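Long-range contacts in catalase (Bacillus pumilus, PDB 4QOM), which catalyses the breakdown of hydrogen peroxide into water and dioxygen at a haem buried inside each subunit: residues 110-115 against 189-194; 131-136 against 195-200. All coordinates share one frame; numbering follows the deposited sequence.

Contact 1: 110-115 against 189-194; sequences DPRGFA and ANYAEM. With PYG (benzene-1,2,3-triol), chain G; PYG (benzene-1,2,3-triol), chain H; HEM (protoporphyrin IX containing Fe), chain E.
Arg112 and Tyr191 mark the closest passage of the two backbones, yet their CA atoms are still 8.1 Å apart, so the contact between the start of strand 113-120 and the loop 189-194 is closed almost entirely by side chains. Met194 does most of the bridging. Its chain runs extended as far as SD and bends only at the last torsion (chi3 71°), which lays sulfur and methyl along two different partners. SD rests 3.5 Å from CB of Arg112, while CE reaches CD2 of Phe114 at 3.8 Å, arriving obliquely to that ring. Trp218 stacks on the same phenyl, and Trp259 and Phe95 meet it edge-to-face. Arg112 crosses both Met194 and Tyr191 at about a right angle; its CG comes to 4.0 Å from CE1 at the edge of the tyrosine ring, whose OH is bonded to Glu106. Bent at chi2, the arginine turns back on its own segment, and NH1 donates to Asp110 O at 2.8 Å with the acceptor in the guanidinium plane. NH1 is also bonded to Leu108 O, a second tie fixing the group's rotation. Across from it, Asn190 braces the loop as an Asx turn: OD1 accepts from Ala192 N at 2.9 Å and from Glu193 N as well, while ND2 holds Glu193 OE1. The other face of the strand serves the haem. Gly113 CA lies 3.5 Å from the haem methyl CMD, where a CB would clash. Asp110 OD1 faces hydroxyls O1 and O2 of one benzene-1,2,3-triol, and Pro111 sits between that molecule and the second one nearer the iron. An Asp-Pro pair beside ligands approaching the haem is consistent with the main substrate channel of catalases.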
# COMPACT_ATOMS: atom_id res chain seq x y z
N ASP A 110 -16.85 23.23 14.74
CA ASP A 110 -15.50 22.58 14.72
C ASP A 110 -14.47 23.70 14.88
O ASP A 110 -14.65 24.79 14.36
CB ASP A 110 -15.26 21.84 13.36
CG ASP A 110 -15.11 20.32 13.49
OD1 ASP A 110 -15.07 19.73 14.63
OD2 ASP A 110 -15.08 19.66 12.38
N PRO A 111 -13.34 23.39 15.53
CA PRO A 111 -12.15 24.21 15.22
C PRO A 111 -11.90 24.20 13.71
O PRO A 111 -12.32 23.27 13.04
CB PRO A 111 -11.02 23.53 15.99
CG PRO A 111 -11.75 22.66 16.95
CD PRO A 111 -12.94 22.19 16.24
N ARG A 112 -11.17 25.20 13.24
CA ARG A 112 -10.69 25.21 11.88
C ARG A 112 -9.17 25.13 11.89
O ARG A 112 -8.51 25.85 12.61
CB ARG A 112 -11.16 26.48 11.16
CG ARG A 112 -12.41 26.32 10.34
CD ARG A 112 -13.61 25.81 11.12
NE ARG A 112 -14.78 25.75 10.28
CZ ARG A 112 -15.96 25.33 10.71
NH1 ARG A 112 -16.10 24.91 11.95
NH2 ARG A 112 -16.99 25.26 9.86
N GLY A 113 -8.66 24.27 11.01
CA GLY A 113 -7.25 24.23 10.77
C GLY A 113 -6.72 25.38 9.97
O GLY A 113 -7.44 25.92 9.08
N PHE A 114 -5.48 25.72 10.24
CA PHE A 114 -4.81 26.91 9.72
C PHE A 114 -3.33 26.55 9.62
O PHE A 114 -2.54 26.86 10.53
CB PHE A 114 -5.04 28.11 10.70
CG PHE A 114 -4.78 29.46 10.11
CD1 PHE A 114 -3.60 29.76 9.41
CD2 PHE A 114 -5.71 30.48 10.29
CE1 PHE A 114 -3.36 31.05 8.92
CE2 PHE A 114 -5.48 31.72 9.75
CZ PHE A 114 -4.35 32.02 9.07
N ALA A 115 -2.98 25.81 8.56
CA ALA A 115 -1.68 25.21 8.41
C ALA A 115 -0.87 25.98 7.39
O ALA A 115 -1.30 26.14 6.26
CB ALA A 115 -1.85 23.76 7.97
N ALA A 189 -17.39 32.22 9.60
CA ALA A 189 -18.19 32.48 8.42
C ALA A 189 -17.58 31.89 7.18
O ALA A 189 -18.29 31.55 6.20
CB ALA A 189 -18.36 33.99 8.24
N ASN A 190 -16.27 31.90 7.16
CA ASN A 190 -15.52 31.34 6.09
C ASN A 190 -14.03 31.25 6.55
O ASN A 190 -13.72 31.57 7.70
CB ASN A 190 -15.70 32.14 4.81
CG ASN A 190 -15.34 33.61 5.02
OD1 ASN A 190 -14.23 33.92 5.36
ND2 ASN A 190 -16.31 34.51 4.79
N TYR A 191 -13.12 30.84 5.67
CA TYR A 191 -11.72 30.72 6.07
C TYR A 191 -10.96 32.06 6.11
O TYR A 191 -9.93 32.14 6.79
CB TYR A 191 -10.95 29.76 5.13
CG TYR A 191 -11.44 28.33 5.13
CD1 TYR A 191 -11.64 27.62 6.31
CD2 TYR A 191 -11.69 27.63 3.91
CE1 TYR A 191 -12.05 26.29 6.33
CE2 TYR A 191 -12.12 26.30 3.91
CZ TYR A 191 -12.34 25.62 5.09
OH TYR A 191 -12.76 24.29 5.09
N ALA A 192 -11.48 33.10 5.44
CA ALA A 192 -10.76 34.38 5.37
C ALA A 192 -11.04 35.25 6.60
O ALA A 192 -10.13 35.94 7.13
CB ALA A 192 -11.15 35.13 4.12
N GLU A 193 -12.28 35.20 7.09
CA GLU A 193 -12.70 36.07 8.20
C GLU A 193 -12.57 35.28 9.50
O GLU A 193 -13.53 35.04 10.23
CB GLU A 193 -14.14 36.53 7.96
CG GLU A 193 -14.27 37.43 6.76
CD GLU A 193 -15.71 37.80 6.44
OE1 GLU A 193 -16.31 37.26 5.53
OE2 GLU A 193 -16.26 38.68 7.11
N MET A 194 -11.34 34.87 9.76
CA MET A 194 -11.03 33.86 10.76
C MET A 194 -9.70 34.11 11.39
O MET A 194 -8.74 34.50 10.71
CB MET A 194 -11.04 32.49 10.03
CG MET A 194 -10.99 31.31 10.95
SD MET A 194 -10.95 29.76 10.00
CE MET A 194 -9.31 29.73 9.30
C1 PYG G . -16.13 19.37 17.59
C2 PYG G . -17.38 19.03 16.90
C3 PYG G . -18.67 19.21 17.64
C4 PYG G . -18.63 19.69 18.94
C5 PYG G . -17.43 19.97 19.55
C6 PYG G . -16.21 19.82 18.90
O1 PYG G . -14.89 19.24 17.06
O2 PYG G . -17.32 18.53 15.63
O3 PYG G . -19.93 18.95 17.11
C1 PYG H . -7.50 17.88 15.74
C2 PYG H . -7.91 19.26 15.93
C3 PYG H . -9.09 19.52 16.77
C4 PYG H . -9.82 18.47 17.36
C5 PYG H . -9.42 17.15 17.15
C6 PYG H . -8.30 16.89 16.36
O1 PYG H . -6.36 17.61 15.00
O2 PYG H . -7.22 20.23 15.37
O3 PYG H . -9.46 20.77 16.90
CHA HEM E . -4.11 17.21 10.84
CHB HEM E . -2.60 14.60 14.59
CHC HEM E . -3.57 18.40 17.62
CHD HEM E . -3.89 21.20 13.67
C1A HEM E . -3.67 16.17 11.61
C2A HEM E . -3.43 14.85 11.13
C3A HEM E . -2.98 14.13 12.18
C4A HEM E . -2.99 14.98 13.31
CMA HEM E . -2.56 12.70 12.20
CAA HEM E . -3.53 14.40 9.71
CBA HEM E . -2.23 14.82 9.00
CGA HEM E . -2.15 14.44 7.53
O1A HEM E . -1.30 15.04 6.77
O2A HEM E . -2.88 13.50 7.11
C1B HEM E . -2.78 15.43 15.72
C2B HEM E . -2.52 14.97 17.04
C3B HEM E . -2.83 15.99 17.87
C4B HEM E . -3.21 17.14 17.06
CMB HEM E . -2.07 13.59 17.42
CAB HEM E . -2.73 16.02 19.33
CBB HEM E . -2.25 14.92 19.86
C1C HEM E . -3.72 19.51 16.80
C2C HEM E . -3.47 20.83 17.20
C3C HEM E . -3.60 21.62 16.10
C4C HEM E . -3.80 20.79 14.96
CMC HEM E . -3.25 21.30 18.60
CAC HEM E . -3.36 23.03 16.03
CBC HEM E . -2.66 23.60 17.01
C1D HEM E . -4.01 20.28 12.61
C2D HEM E . -4.26 20.76 11.25
C3D HEM E . -4.34 19.66 10.46
C4D HEM E . -4.13 18.52 11.35
CMD HEM E . -4.38 22.21 10.86
CAD HEM E . -4.57 19.64 8.97
CBD HEM E . -3.27 19.98 8.20
CGD HEM E . -3.55 20.00 6.72
O1D HEM E . -4.09 21.05 6.28
O2D HEM E . -3.31 18.97 6.02
NA HEM E . -3.39 16.26 12.93
NB HEM E . -3.11 16.72 15.80
NC HEM E . -3.78 19.52 15.42
ND HEM E . -3.96 18.95 12.62
FE HEM E . -3.55 17.88 14.13

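Contact 2: 131-136 against 195-200; sequences NLPIFF and RGSGVH. With PYG (benzene-1,2,3-triol), chain H; HEM (protoporphyrin IX containing Fe), chain E.
Phe135, which touches Val199 through its CB, has both ring faces occupied: Phe136 CD1 stands 4.0 Å above the ring plane over its centre, and the haem methyl CMC lies against the opposite face, offset toward the rim. At the edge comes the benzene-1,2,3-triol beside the haem, with its C3 at 3.3 Å from Phe135 CE1. Phe136 turns its own edge to hydroxyl O3 of the same molecule. An alanine in place of Phe135 would probably leave the CMC methyl and the triol without their shared aromatic wall and one side of Phe136 without its packing partner. Away from the haem, the segments 131-136 and 195-200 run within 29° of each other. Asn131 O is gripped by Ser197 OG at 2.9 Å, the donor standing above the carbonyl plane; OG, anti to the serine's own carbonyl carbon (chi1 -58°), is pointed there. Arg195 stretches alongside, CD 3.3 Å from Asn131 O, before its NE pairs with Glu185. The asparagine amide serves two further links, OD1 accepting from Arg112 N and ND2 donating to a water that also takes the Arg195 N-H. Buried Arg195 O has no hydrogen-bond partner; Asn131 CA approaches it at 3.2 Å in a CA-H...O contact. Farther along, Val199 wedges between Leu132 O and the haem, CG2 lying 3.2 Å from the vinyl carbon CBC. Its backbone forms a classic gamma turn, with phi 73° and His200 N bonded to Gly198 O, and its CA directs a second CA-H...O contact to Pro133 O. The adjacent phenylalanines, with His57 and Asn130 bonded to the triol, belong to the distal haem pocket of catalases.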
# COMPACT_ATOMS: atom_id res chain seq x y z
N ASN A 131 -7.69 27.94 14.20
CA ASN A 131 -8.21 29.27 14.55
C ASN A 131 -8.21 29.54 16.03
O ASN A 131 -7.72 30.60 16.51
CB ASN A 131 -9.60 29.51 13.89
CG ASN A 131 -10.71 28.60 14.42
OD1 ASN A 131 -10.50 27.44 14.79
ND2 ASN A 131 -11.88 29.13 14.47
N LEU A 132 -8.77 28.59 16.79
CA LEU A 132 -8.88 28.76 18.25
C LEU A 132 -7.51 28.52 18.87
O LEU A 132 -6.70 27.71 18.41
CB LEU A 132 -9.89 27.78 18.85
CG LEU A 132 -11.27 27.79 18.17
CD1 LEU A 132 -12.17 26.80 18.90
CD2 LEU A 132 -11.87 29.17 18.17
N PRO A 133 -7.18 29.27 19.95
CA PRO A 133 -5.80 29.32 20.46
C PRO A 133 -5.43 28.34 21.56
O PRO A 133 -4.26 28.35 22.00
CB PRO A 133 -5.72 30.78 21.01
CG PRO A 133 -7.10 30.97 21.53
CD PRO A 133 -7.99 30.38 20.44
N ILE A 134 -6.36 27.44 21.89
CA ILE A 134 -6.11 26.40 22.89
C ILE A 134 -6.62 25.06 22.38
O ILE A 134 -7.16 24.99 21.30
CB ILE A 134 -6.78 26.73 24.22
CG1 ILE A 134 -8.27 27.03 24.01
CG2 ILE A 134 -6.10 27.93 24.86
CD1 ILE A 134 -9.05 27.14 25.27
N PHE A 135 -6.47 24.02 23.17
CA PHE A 135 -6.97 22.71 22.79
C PHE A 135 -7.73 22.05 23.95
O PHE A 135 -7.69 22.53 25.10
CB PHE A 135 -5.78 21.84 22.32
CG PHE A 135 -6.15 20.84 21.27
CD1 PHE A 135 -6.56 21.29 20.08
CD2 PHE A 135 -6.05 19.50 21.50
CE1 PHE A 135 -6.88 20.38 19.06
CE2 PHE A 135 -6.39 18.57 20.51
CZ PHE A 135 -6.82 19.01 19.31
N PHE A 136 -8.38 20.97 23.67
CA PHE A 136 -9.26 20.21 24.58
C PHE A 136 -8.46 19.38 25.58
O PHE A 136 -8.96 19.06 26.62
CB PHE A 136 -10.01 19.16 23.79
CG PHE A 136 -10.84 19.68 22.66
CD1 PHE A 136 -10.32 19.72 21.35
CD2 PHE A 136 -12.17 20.02 22.86
CE1 PHE A 136 -11.09 20.17 20.29
CE2 PHE A 136 -12.96 20.44 21.79
CZ PHE A 136 -12.41 20.51 20.52
N ARG A 195 -9.63 33.90 12.71
CA ARG A 195 -8.43 33.94 13.51
C ARG A 195 -7.49 32.79 13.15
O ARG A 195 -7.94 31.78 12.61
CB ARG A 195 -8.87 33.72 14.96
CG ARG A 195 -7.92 34.06 16.06
CD ARG A 195 -8.47 33.66 17.43
NE ARG A 195 -9.78 34.18 17.74
CZ ARG A 195 -10.05 35.18 18.59
NH1 ARG A 195 -9.06 35.80 19.24
NH2 ARG A 195 -11.31 35.55 18.81
N GLY A 196 -6.21 32.95 13.40
CA GLY A 196 -5.28 31.77 13.42
C GLY A 196 -4.45 31.81 14.64
O GLY A 196 -4.11 32.92 15.19
N SER A 197 -4.01 30.66 15.10
CA SER A 197 -3.20 30.51 16.32
C SER A 197 -2.18 29.38 16.17
O SER A 197 -2.55 28.34 15.68
CB SER A 197 -4.13 30.14 17.46
OG SER A 197 -5.14 31.11 17.62
N GLY A 198 -0.98 29.54 16.71
CA GLY A 198 -0.02 28.41 16.80
C GLY A 198 -0.43 27.40 17.86
O GLY A 198 -0.02 26.22 17.81
N VAL A 199 -1.24 27.89 18.83
CA VAL A 199 -1.79 27.09 19.96
C VAL A 199 -0.70 26.77 20.95
O VAL A 199 -0.65 27.37 22.04
CB VAL A 199 -2.59 25.80 19.55
CG1 VAL A 199 -3.08 25.05 20.79
CG2 VAL A 199 -3.80 26.15 18.67
N HIS A 200 0.28 25.95 20.60
CA HIS A 200 1.38 25.69 21.51
C HIS A 200 2.30 26.87 21.73
O HIS A 200 2.54 27.67 20.82
CB HIS A 200 2.30 24.56 20.99
CG HIS A 200 1.57 23.32 20.58
ND1 HIS A 200 0.96 22.49 21.49
CD2 HIS A 200 1.27 22.81 19.35
CE1 HIS A 200 0.34 21.51 20.86
NE2 HIS A 200 0.56 21.66 19.57
C1 PYG H . -7.50 17.88 15.74
C2 PYG H . -7.91 19.26 15.93
C3 PYG H . -9.09 19.52 16.77
C4 PYG H . -9.82 18.47 17.36
C5 PYG H . -9.42 17.15 17.15
C6 PYG H . -8.30 16.89 16.36
O1 PYG H . -6.36 17.61 15.00
O2 PYG H . -7.22 20.23 15.37
O3 PYG H . -9.46 20.77 16.90
CHA HEM E . -4.11 17.21 10.84
CHB HEM E . -2.60 14.60 14.59
CHC HEM E . -3.57 18.40 17.62
CHD HEM E . -3.89 21.20 13.67
C1A HEM E . -3.67 16.17 11.61
C2A HEM E . -3.43 14.85 11.13
C3A HEM E . -2.98 14.13 12.18
C4A HEM E . -2.99 14.98 13.31
CMA HEM E . -2.56 12.70 12.20
CAA HEM E . -3.53 14.40 9.71
CBA HEM E . -2.23 14.82 9.00
CGA HEM E . -2.15 14.44 7.53
O1A HEM E . -1.30 15.04 6.77
O2A HEM E . -2.88 13.50 7.11
C1B HEM E . -2.78 15.43 15.72
C2B HEM E . -2.52 14.97 17.04
C3B HEM E . -2.83 15.99 17.87
C4B HEM E . -3.21 17.14 17.06
CMB HEM E . -2.07 13.59 17.42
CAB HEM E . -2.73 16.02 19.33
CBB HEM E . -2.25 14.92 19.86
C1C HEM E . -3.72 19.51 16.80
C2C HEM E . -3.47 20.83 17.20
C3C HEM E . -3.60 21.62 16.10
C4C HEM E . -3.80 20.79 14.96
CMC HEM E . -3.25 21.30 18.60
CAC HEM E . -3.36 23.03 16.03
CBC HEM E . -2.66 23.60 17.01
C1D HEM E . -4.01 20.28 12.61
C2D HEM E . -4.26 20.76 11.25
C3D HEM E . -4.34 19.66 10.46
C4D HEM E . -4.13 18.52 11.35
CMD HEM E . -4.38 22.21 10.86
CAD HEM E . -4.57 19.64 8.97
CBD HEM E . -3.27 19.98 8.20
CGD HEM E . -3.55 20.00 6.72
O1D HEM E . -4.09 21.05 6.28
O2D HEM E . -3.31 18.97 6.02
NA HEM E . -3.39 16.26 12.93
NB HEM E . -3.11 16.72 15.80
NC HEM E . -3.78 19.52 15.42
ND HEM E . -3.96 18.95 12.62
FE HEM E . -3.55 17.88 14.13
O HOH W 1 -11.83 32.39 14.13

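In the fold
Contacts 1 and 2 are both buried, about 11 Å apart between centres, and reach the same antiparallel sheet. Contact 1 sets the start of strand 113-120 against the loop leading into strand 196-197; contact 2 sets that short strand against the loop leaving strand 123-130. Their segments alternate along the chain and touch, among other places, where Arg112 O lies 2.7 Å from Asn131 N, a probable hydrogen bond. Contact 1 meets chiefly through side-chain packing, with no hydrogen bond between its two segments; contact 2 brings the CA atoms of Asn131 and Gly196 within 4.0 Å and uses a serine hydroxyl and a water. Both touch the haem and the inner triol, while contact 1 also reaches the outer triol.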